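Local coordinates for programmed Cell Death Protein 5 Homolog (Leishmania major, PDB 6VMT) that probably binds DNA and is a largely helical member of the PDCD5 family, at residues Gln35-Leu40 against Arg51-Ala56. Numbering follows the deposited sequence.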
# COMPACT_ATOMS: atom_id res chain seq x y z
N GLN A 35 1.33 5.11 8.32
CA GLN A 35 1.73 6.14 7.31
C GLN A 35 0.97 5.91 6.00
O GLN A 35 0.45 6.87 5.44
CB GLN A 35 3.23 6.12 7.04
CG GLN A 35 3.74 7.43 6.47
CD GLN A 35 5.16 7.39 5.97
OE1 GLN A 35 5.88 8.40 5.99
NE2 GLN A 35 5.58 6.22 5.49
N LYS A 36 0.94 4.68 5.51
CA LYS A 36 0.22 4.29 4.28
C LYS A 36 -1.25 4.62 4.50
O LYS A 36 -1.83 5.22 3.62
CB LYS A 36 0.47 2.81 3.93
CG LYS A 36 -0.10 2.32 2.61
CD LYS A 36 0.87 1.49 1.76
CE LYS A 36 0.25 0.88 0.51
NZ LYS A 36 1.25 0.57 -0.55
N GLU A 37 -1.84 4.24 5.64
CA GLU A 37 -3.31 4.36 5.81
C GLU A 37 -3.64 5.84 5.79
O GLU A 37 -4.70 6.20 5.23
CB GLU A 37 -3.82 3.64 7.06
CG GLU A 37 -4.02 2.14 6.84
CD GLU A 37 -5.09 1.72 5.84
OE1 GLU A 37 -4.82 1.71 4.61
OE2 GLU A 37 -6.21 1.38 6.28
N ASN A 38 -2.75 6.67 6.34
CA ASN A 38 -2.95 8.13 6.41
C ASN A 38 -2.80 8.72 5.02
O ASN A 38 -3.60 9.57 4.63
CB ASN A 38 -1.97 8.81 7.36
CG ASN A 38 -2.27 8.56 8.82
OD1 ASN A 38 -3.28 7.93 9.16
ND2 ASN A 38 -1.39 9.03 9.68
N MET A 39 -1.76 8.32 4.31
CA MET A 39 -1.47 8.84 2.96
C MET A 39 -2.70 8.61 2.08
O MET A 39 -3.12 9.55 1.42
CB MET A 39 -0.22 8.15 2.42
CG MET A 39 1.06 8.69 2.99
SD MET A 39 2.46 8.04 2.03
CE MET A 39 3.95 8.53 2.90
N LEU A 40 -3.35 7.46 2.15
CA LEU A 40 -4.57 7.14 1.36
C LEU A 40 -5.79 7.88 1.89
O LEU A 40 -6.63 8.20 1.06
CB LEU A 40 -4.88 5.65 1.40
CG LEU A 40 -3.90 4.75 0.66
CD1 LEU A 40 -4.27 3.30 0.85
CD2 LEU A 40 -3.88 5.09 -0.82
N ARG A 51 -13.95 0.89 -2.24
CA ARG A 51 -13.80 0.16 -3.51
C ARG A 51 -12.47 -0.58 -3.51
O ARG A 51 -12.43 -1.74 -3.91
CB ARG A 51 -13.90 1.14 -4.69
CG ARG A 51 -13.67 0.48 -6.04
CD ARG A 51 -13.79 1.45 -7.19
NE ARG A 51 -15.18 1.77 -7.49
CZ ARG A 51 -16.01 1.00 -8.17
NH1 ARG A 51 -15.63 -0.18 -8.63
NH2 ARG A 51 -17.25 1.40 -8.38
N LEU A 52 -11.40 0.08 -3.07
CA LEU A 52 -10.03 -0.49 -3.17
C LEU A 52 -9.90 -1.68 -2.22
O LEU A 52 -9.20 -2.65 -2.57
CB LEU A 52 -9.03 0.60 -2.81
CG LEU A 52 -8.45 1.40 -3.97
CD1 LEU A 52 -7.60 2.53 -3.41
CD2 LEU A 52 -7.61 0.51 -4.88
N LYS A 53 -10.50 -1.58 -1.03
CA LYS A 53 -10.45 -2.64 0.01
C LYS A 53 -11.42 -3.74 -0.41
O LYS A 53 -11.06 -4.93 -0.33
CB LYS A 53 -10.73 -2.04 1.39
CG LYS A 53 -9.69 -1.01 1.83
CD LYS A 53 -9.51 -0.88 3.33
CE LYS A 53 -8.24 -0.14 3.71
NZ LYS A 53 -8.04 -0.15 5.18
N ARG A 54 -12.58 -3.35 -0.94
CA ARG A 54 -13.58 -4.29 -1.50
C ARG A 54 -12.94 -5.22 -2.53
O ARG A 54 -13.26 -6.41 -2.51
CB ARG A 54 -14.72 -3.52 -2.15
CG ARG A 54 -16.08 -4.18 -1.97
CD ARG A 54 -17.11 -3.15 -2.38
NE ARG A 54 -16.91 -2.73 -3.76
CZ ARG A 54 -17.31 -1.57 -4.26
NH1 ARG A 54 -17.93 -0.70 -3.49
NH2 ARG A 54 -17.09 -1.27 -5.53
N ILE A 55 -12.08 -4.69 -3.41
CA ILE A 55 -11.39 -5.43 -4.52
C ILE A 55 -10.15 -6.13 -3.98
O ILE A 55 -9.68 -7.10 -4.62
CB ILE A 55 -11.01 -4.47 -5.66
CG1 ILE A 55 -12.24 -3.80 -6.27
CG2 ILE A 55 -10.18 -5.17 -6.72
CD1 ILE A 55 -13.09 -4.70 -7.15
N ALA A 56 -9.57 -5.65 -2.88
CA ALA A 56 -8.36 -6.23 -2.29
C ALA A 56 -8.65 -7.68 -1.87
O ALA A 56 -7.74 -8.52 -2.04
CB ALA A 56 -7.88 -5.40 -1.12
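Glu37 and Lys53 reach for each other from opposite directions and meet in a salt bridge, Lys53 NZ donating to Glu37 OE2 over 2.6 Å. The ammonium approaches on the syn side of the carboxylate, 17° out of its plane, and it favours one oxygen: Glu37 OE1 stays 3.8 Å from Lys53 NZ. Beyond CG the lysine chain runs extended and spans about half of the gap between the backbones, while the glutamate bends at chi2 (-64°), which turns its carboxylate to the incoming ammonium. The hydrophobic side behind this pair is looser. Leu40 and Leu52, both buried, point toward the opposite helix, yet their nearest atoms, Leu40 CD2 and Leu52 CD1, stay 5.2 Å apart. The ion pair is the only contact between the segments within 4.5 Å; it is at the surface, where Lys53 is exposed and solvent probably weakens the attraction. It ties the C-terminal part of helix 12-43 to the early turns of helix 46-75. Leu40 packs on Glu67 and Leu52 on Val66, where the chain of 46-75 has folded back on itself, and Leu52 also touches Val88 of helix 85-103, so the bridge lies beside a cluster of packed helices.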